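Local coordinates for RimK-related lysine biosynthesis protein (Thermococcus kodakarensis, PDB 5K2M), which binds ADP and magnesium as an ATP-grasp enzyme of the LysX type and probably acts as an ATP-dependent ligase in amino-acid biosynthesis, at residues N50-H53 with F54-L57; A60-F63 with E64-G67; A80-K83 with L84-T87. All coordinates share one frame; numbering follows the deposited sequence.

Contact 1: N50-H53 with F54-L57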
loop_
_atom_site.group_PDB
_atom_site.type_symbol
_atom_site.label_atom_id
_atom_site.label_comp_id
_atom_site.label_asym_id
_atom_site.label_seq_id
_atom_site.Cartn_x
_atom_site.Cartn_y
_atom_site.Cartn_z
ATOM N N ASN A 50 2.507 -16.257 -39.848
ATOM C CA ASN A 50 3.338 -17.089 -38.965
ATOM C C ASN A 50 3.019 -18.584 -39.213
ATOM O O ASN A 50 1.854 -18.945 -39.319
ATOM C CB ASN A 50 3.082 -16.791 -37.476
ATOM C CG ASN A 50 3.199 -15.310 -37.098
ATOM O OD1 ASN A 50 3.990 -14.953 -36.224
ATOM N ND2 ASN A 50 2.370 -14.465 -37.684
ATOM N N VAL A 51 4.026 -19.458 -39.285
ATOM C CA VAL A 51 3.756 -20.896 -39.497
ATOM C C VAL A 51 3.022 -21.539 -38.303
ATOM O O VAL A 51 2.182 -22.424 -38.478
ATOM C CB VAL A 51 5.043 -21.684 -39.825
ATOM C CG1 VAL A 51 4.747 -23.165 -39.993
ATOM C CG2 VAL A 51 5.652 -21.163 -41.113
ATOM N N SER A 52 3.336 -21.092 -37.093
ATOM C CA SER A 52 2.652 -21.582 -35.915
ATOM C C SER A 52 1.259 -20.958 -35.844
ATOM O O SER A 52 1.110 -19.727 -35.869
ATOM C CB SER A 52 3.448 -21.251 -34.648
ATOM O OG SER A 52 2.633 -21.330 -33.503
ATOM N N HIS A 53 0.251 -21.816 -35.741
ATOM C CA HIS A 53 -1.124 -21.369 -35.645
ATOM C C HIS A 53 -1.361 -20.468 -34.425
ATOM O O HIS A 53 -2.063 -19.459 -34.512
ATOM C CB HIS A 53 -2.074 -22.568 -35.577
ATOM C CG HIS A 53 -3.457 -22.198 -35.148
ATOM N ND1 HIS A 53 -4.292 -21.437 -35.932
ATOM C CD2 HIS A 53 -4.134 -22.442 -33.999
ATOM C CE1 HIS A 53 -5.434 -21.246 -35.295
ATOM N NE2 HIS A 53 -5.362 -21.846 -34.120
ATOM N N PHE A 54 -0.779 -20.857 -33.300
ATOM C CA PHE A 54 -0.937 -20.127 -32.060
ATOM C C PHE A 54 -0.181 -18.816 -32.057
ATOM O O PHE A 54 -0.691 -17.829 -31.559
ATOM C CB PHE A 54 -0.603 -21.016 -30.856
ATOM C CG PHE A 54 -1.658 -22.041 -30.584
ATOM C CD1 PHE A 54 -2.922 -21.643 -30.160
ATOM C CD2 PHE A 54 -1.431 -23.387 -30.819
ATOM C CE1 PHE A 54 -3.928 -22.577 -29.941
ATOM C CE2 PHE A 54 -2.426 -24.329 -30.599
ATOM C CZ PHE A 54 -3.678 -23.923 -30.161
ATOM N N LYS A 55 1.003 -18.775 -32.659
ATOM C CA LYS A 55 1.697 -17.502 -32.825
ATOM C C LYS A 55 0.952 -16.591 -33.778
ATOM O O LYS A 55 0.864 -15.415 -33.517
ATOM C CB LYS A 55 3.136 -17.681 -33.285
ATOM C CG LYS A 55 3.975 -18.285 -32.188
ATOM C CD LYS A 55 5.428 -18.379 -32.566
ATOM C CE LYS A 55 6.186 -19.090 -31.456
ATOM N NZ LYS A 55 7.625 -18.793 -31.576
ATOM N N ALA A 56 0.381 -17.122 -34.848
ATOM C CA ALA A 56 -0.471 -16.299 -35.711
ATOM C C ALA A 56 -1.628 -15.656 -34.919
ATOM O O ALA A 56 -1.835 -14.459 -34.991
ATOM C CB ALA A 56 -1.007 -17.125 -36.871
ATOM N N LEU A 57 -2.351 -16.458 -34.144
ATOM C CA LEU A 57 -3.501 -15.995 -33.362
ATOM C C LEU A 57 -3.129 -14.861 -32.397
ATOM O O LEU A 57 -3.766 -13.803 -32.383
ATOM C CB LEU A 57 -4.092 -17.162 -32.578
ATOM C CG LEU A 57 -5.159 -16.871 -31.518
ATOM C CD1 LEU A 57 -6.363 -16.165 -32.088
ATOM C CD2 LEU A 57 -5.580 -18.208 -30.931
#
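H53 and F54, neighbours in the first turn of helix 53-65, meet as a T-shaped (edge-to-face) aromatic pair, while S52 just before them forms the N-cap of that helix. The cap starts the helix shortly after strand 45-49 of the parallel sheet, with the H53 side chain about 9 Å from a bound magnesium ion. The H53 ring presents its edge to F54: CD2 of H53 stands 3.9 Å above the plane of the phenyl ring, over its centre, and the two ring planes are turned 66° apart. In H53, CG is anti to the backbone N (chi1 166°), whereas in F54 it is anti to the carbonyl carbon (chi1 -73°); this difference lets two consecutive side chains converge. H53 also packs on I77 of helix 74-80. At the cap, S52 OG accepts from K55 N at 3.1 Å in a nearly straight bond, and its second grip comes from an acidic side chain on a chain of another protein. CB and CG of K55 lie beside this hydroxyl, CG 3.6 Å from S52 OG, and the extended chain then carries NZ to L103 O of the second subunit. N50, in the loop two residues before the cap, packs on A56, its CB 3.8 Å from A56 N. With an alanine in place of N50 the amide would be lost, which would probably open a gap beside the backbone of A56. The first helical turn closes with two backbone bonds, A56 N to S52 O at 2.9 Å and L57 N to H53 O at 3.0 Å.

Contact 2: A60-F63 with E64-G67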
loop_
_atom_site.group_PDB
_atom_site.type_symbol
_atom_site.label_atom_id
_atom_site.label_comp_id
_atom_site.label_asym_id
_atom_site.label_seq_id
_atom_site.Cartn_x
_atom_site.Cartn_y
_atom_site.Cartn_z
ATOM N N ALA A 60 -1.955 -11.599 -34.274
ATOM C CA ALA A 60 -3.147 -10.850 -34.718
ATOM C C ALA A 60 -3.791 -10.054 -33.573
ATOM O O ALA A 60 -4.063 -8.864 -33.714
ATOM C CB ALA A 60 -4.177 -11.779 -35.348
ATOM N N ARG A 61 -4.015 -10.712 -32.438
ATOM C CA ARG A 61 -4.658 -10.067 -31.302
ATOM C C ARG A 61 -3.853 -8.883 -30.790
ATOM O O ARG A 61 -4.427 -7.865 -30.432
ATOM C CB ARG A 61 -4.896 -11.065 -30.152
ATOM C CG ARG A 61 -5.482 -10.433 -28.889
ATOM C CD ARG A 61 -6.921 -9.978 -29.119
ATOM N NE ARG A 61 -7.461 -9.178 -28.023
ATOM C CZ ARG A 61 -7.388 -7.855 -27.936
ATOM N NH1 ARG A 61 -7.929 -7.233 -26.898
ATOM N NH2 ARG A 61 -6.763 -7.143 -28.866
ATOM N N LEU A 62 -2.531 -9.027 -30.735
ATOM C CA LEU A 62 -1.657 -7.949 -30.281
ATOM C C LEU A 62 -1.645 -6.724 -31.222
ATOM O O LEU A 62 -1.709 -5.573 -30.769
ATOM C CB LEU A 62 -0.246 -8.492 -30.077
ATOM C CG LEU A 62 -0.152 -9.355 -28.809
ATOM C CD1 LEU A 62 1.030 -10.312 -28.864
ATOM C CD2 LEU A 62 -0.098 -8.449 -27.587
ATOM N N PHE A 63 -1.587 -6.960 -32.520
ATOM C CA PHE A 63 -1.715 -5.857 -33.469
ATOM C C PHE A 63 -3.078 -5.156 -33.362
ATOM O O PHE A 63 -3.135 -3.919 -33.396
ATOM C CB PHE A 63 -1.413 -6.308 -34.897
ATOM C CG PHE A 63 0.053 -6.292 -35.222
ATOM C CD1 PHE A 63 0.748 -5.093 -35.251
ATOM C CD2 PHE A 63 0.741 -7.468 -35.496
ATOM C CE1 PHE A 63 2.106 -5.057 -35.529
ATOM C CE2 PHE A 63 2.090 -7.441 -35.793
ATOM C CZ PHE A 63 2.777 -6.228 -35.807
ATOM N N GLU A 64 -4.154 -5.927 -33.194
ATOM C CA GLU A 64 -5.491 -5.355 -32.940
ATOM C C GLU A 64 -5.477 -4.478 -31.678
ATOM O O GLU A 64 -6.097 -3.427 -31.649
ATOM C CB GLU A 64 -6.555 -6.455 -32.807
ATOM C CG GLU A 64 -6.818 -7.221 -34.107
ATOM C CD GLU A 64 -7.577 -8.531 -33.926
ATOM O OE1 GLU A 64 -7.757 -8.988 -32.789
ATOM O OE2 GLU A 64 -8.004 -9.126 -34.938
ATOM N N SER A 65 -4.739 -4.899 -30.651
ATOM C CA SER A 65 -4.646 -4.137 -29.412
ATOM C C SER A 65 -3.952 -2.803 -29.665
ATOM O O SER A 65 -4.159 -1.853 -28.920
ATOM C CB SER A 65 -3.901 -4.925 -28.320
ATOM O OG SER A 65 -2.492 -4.911 -28.507
ATOM N N GLU A 66 -3.120 -2.748 -30.706
ATOM C CA GLU A 66 -2.488 -1.500 -31.132
ATOM C C GLU A 66 -3.339 -0.729 -32.163
ATOM O O GLU A 66 -2.857 0.223 -32.767
ATOM C CB GLU A 66 -1.085 -1.771 -31.716
ATOM C CG GLU A 66 -0.060 -2.354 -30.749
ATOM C CD GLU A 66 0.295 -1.406 -29.612
ATOM O OE1 GLU A 66 0.727 -1.891 -28.548
ATOM O OE2 GLU A 66 0.134 -0.174 -29.765
ATOM N N GLY A 67 -4.594 -1.130 -32.365
ATOM C CA GLY A 67 -5.445 -0.493 -33.362
ATOM C C GLY A 67 -5.030 -0.744 -34.802
ATOM O O GLY A 67 -5.377 0.036 -35.694
#
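E64 reaches back along helix 53-65 to A60 and R61, one turn earlier. Its CB lies 3.5 Å from R61 O, and CG, anti to the carbonyl carbon (chi1 -67°), comes to 3.2 Å from A60 O, the same oxygen that accepts a straight bond from E64 N. From there the chain runs extended: CD remains beside A60 O, and OE1 arrives 3.6 Å from R61 CA. The E64 and R61 side chains cross at about a right angle, with the carboxylate and guanidinium planes 42° apart. OE1 is 4.4 Å from R61 NH2 and well out of the guanidinium plane, so no N-H points at it and the pair probably interacts through charge alone; OE1 is hydrogen-bonded instead to S74 OG, at the start of helix 74-80. R61 bends at chi2, which brings NH2 to 3.7 Å from S65 CB, and it also packs on F85 of the second subunit. S65 OG donates to L62 O, though at 2.5 Å the bond is doubtful. G67, at positive phi, sends its N to E64 O at 2.8 Å as the C-prime residue of a Schellman motif, which ends the helix of the beta-alpha-beta unit ahead of strand 70-71.

Contact 3: A80-K83 with L84-T87. With ADP (adenosine-5'-diphosphate), chain O.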
loop_
_atom_site.group_PDB
_atom_site.type_symbol
_atom_site.label_atom_id
_atom_site.label_comp_id
_atom_site.label_asym_id
_atom_site.label_seq_id
_atom_site.Cartn_x
_atom_site.Cartn_y
_atom_site.Cartn_z
ATOM N N ALA A 80 -11.841 -20.468 -37.145
ATOM C CA ALA A 80 -11.538 -21.293 -38.322
ATOM C C ALA A 80 -10.440 -22.329 -38.037
ATOM O O ALA A 80 -10.516 -23.466 -38.508
ATOM C CB ALA A 80 -11.151 -20.418 -39.509
ATOM N N GLY A 81 -9.439 -21.948 -37.242
ATOM C CA GLY A 81 -8.291 -22.825 -36.966
ATOM C C GLY A 81 -8.543 -23.983 -36.009
ATOM O O GLY A 81 -7.674 -24.819 -35.808
ATOM N N ASP A 82 -9.719 -24.022 -35.399
ATOM C CA ASP A 82 -10.074 -25.074 -34.474
ATOM C C ASP A 82 -11.117 -25.961 -35.123
ATOM O O ASP A 82 -12.175 -25.468 -35.515
ATOM C CB ASP A 82 -10.634 -24.471 -33.179
ATOM C CG ASP A 82 -10.859 -25.515 -32.124
ATOM O OD1 ASP A 82 -9.898 -25.794 -31.390
ATOM O OD2 ASP A 82 -11.956 -26.114 -32.078
ATOM N N LYS A 83 -10.840 -27.258 -35.240
ATOM C CA LYS A 83 -11.766 -28.150 -35.934
ATOM C C LYS A 83 -13.162 -28.059 -35.335
ATOM O O LYS A 83 -14.141 -28.012 -36.061
ATOM C CB LYS A 83 -11.284 -29.607 -35.901
ATOM C CG LYS A 83 -10.001 -29.891 -36.670
ATOM C CD LYS A 83 -10.183 -29.633 -38.151
ATOM C CE LYS A 83 -9.113 -30.326 -38.988
ATOM N NZ LYS A 83 -7.743 -29.797 -38.730
ATOM N N LEU A 84 -13.246 -27.995 -34.009
ATOM C CA LEU A 84 -14.526 -28.087 -33.323
ATOM C C LEU A 84 -15.295 -26.783 -33.396
ATOM O O LEU A 84 -16.463 -26.788 -33.737
ATOM C CB LEU A 84 -14.326 -28.529 -31.868
ATOM C CG LEU A 84 -15.553 -28.814 -31.007
ATOM C CD1 LEU A 84 -16.643 -29.538 -31.780
ATOM C CD2 LEU A 84 -15.169 -29.654 -29.805
ATOM N N PHE A 85 -14.647 -25.669 -33.079
ATOM C CA PHE A 85 -15.296 -24.351 -33.211
ATOM C C PHE A 85 -15.715 -24.117 -34.669
ATOM O O PHE A 85 -16.809 -23.598 -34.932
ATOM C CB PHE A 85 -14.385 -23.208 -32.741
ATOM C CG PHE A 85 -14.412 -22.950 -31.257
ATOM C CD1 PHE A 85 -13.828 -23.843 -30.360
ATOM C CD2 PHE A 85 -14.984 -21.777 -30.754
ATOM C CE1 PHE A 85 -13.826 -23.589 -28.989
ATOM C CE2 PHE A 85 -15.003 -21.520 -29.386
ATOM C CZ PHE A 85 -14.418 -22.429 -28.503
ATOM N N ALA A 86 -14.879 -24.532 -35.616
ATOM C CA ALA A 86 -15.227 -24.365 -37.033
ATOM C C ALA A 86 -16.432 -25.197 -37.471
ATOM O O ALA A 86 -17.310 -24.658 -38.163
ATOM C CB ALA A 86 -14.041 -24.620 -37.942
ATOM N N THR A 87 -16.529 -26.471 -37.065
ATOM C CA THR A 87 -17.688 -27.238 -37.522
ATOM C C THR A 87 -18.946 -26.703 -36.869
ATOM O O THR A 87 -19.988 -26.690 -37.500
ATOM C CB THR A 87 -17.618 -28.792 -37.423
ATOM O OG1 THR A 87 -18.358 -29.270 -36.293
ATOM C CG2 THR A 87 -16.263 -29.310 -37.424
HETATM P PB ADP O . -5.728 -31.017 -41.456
HETATM O O1B ADP O . -5.574 -30.946 -42.950
HETATM O O2B ADP O . -4.618 -31.760 -40.752
HETATM O O3B ADP O . -6.025 -29.706 -40.771
HETATM P PA ADP O . -8.122 -32.442 -42.245
HETATM O O1A ADP O . -8.197 -31.508 -43.436
HETATM O O2A ADP O . -9.406 -32.662 -41.512
HETATM O O3A ADP O . -7.005 -31.977 -41.189
HETATM O "O5'" ADP O . -7.570 -33.871 -42.719
HETATM C "C5'" ADP O . -6.477 -33.985 -43.603
HETATM C "C4'" ADP O . -6.850 -34.885 -44.768
HETATM O "O4'" ADP O . -7.195 -36.185 -44.276
HETATM C "C3'" ADP O . -8.034 -34.411 -45.596
HETATM O "O3'" ADP O . -7.627 -33.538 -46.661
HETATM C "C2'" ADP O . -8.590 -35.726 -46.108
HETATM O "O2'" ADP O . -7.885 -36.195 -47.256
HETATM C "C1'" ADP O . -8.310 -36.703 -44.991
HETATM N N9 ADP O . -9.467 -36.790 -44.089
HETATM C C8 ADP O . -9.681 -36.045 -42.985
HETATM N N7 ADP O . -10.846 -36.359 -42.392
HETATM C C5 ADP O . -11.403 -37.325 -43.145
HETATM C C6 ADP O . -12.624 -38.127 -43.083
HETATM N N6 ADP O . -13.513 -37.943 -42.083
HETATM N N1 ADP O . -12.819 -39.036 -44.059
HETATM C C2 ADP O . -11.947 -39.226 -45.058
HETATM N N3 ADP O . -10.812 -38.539 -45.182
HETATM C C4 ADP O . -10.494 -37.600 -44.267
#
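D82 O takes A86 N at 2.9 Å, nearly along the C=O axis, as the chain leaves the loop after helix 74-80 and enters helix 83-90. D82, the N-cap of this helix, belongs to the RimK-like ATP-grasp domain. With CG anti to the backbone N (chi1 -173°), its carboxylate swings over the first turn, where OD2 receives F85 N at 2.9 Å in a straight bond to its anti lone pair and, more weakly, L84 N. The same oxygen lies at the edge of the F85 ring, 3.4 Å from CD1, with carboxylate and ring planes perpendicular. OD1 is held by the hydroxyl of Y58 of the second subunit, so both oxygens are engaged, which probably restrains the rotation of the carboxylate. The methyl of A86 rests 3.2 Å from D82 O. The K83 side chain extends toward the nucleotide. Bends at chi2 and chi4 carry its ammonium to within hydrogen-bonding distance of both E241, a magnesium ligand, and the diphosphate of ADP, which K122 also binds. K83 CE lies 3.5 Å from ADP O2A, and K83 NZ donates to the beta-phosphate oxygen O3B of ADP at 2.7 Å.

The contacts follow one another along the chain in the order 1, 2, 3. The first two share helix 53-65, contact 1 at its start and contact 2 at its end, with centres about 14 Å apart; this helix crosses from strand 45-49 to strand 70-71 of the parallel sheet. Contact 3 opens helix 83-90 after helix 74-80, its centre about 15 Å from that of contact 1 and about 22 Å from that of contact 2. Contacts 1 and 3 touch where H53 CE1 packs on G81 CA at 3.7 Å, bringing the start of helix 53-65 against the loop that leads to K83 of the ADP site. All three reach the second subunit, so these helix ends contribute to the assembly.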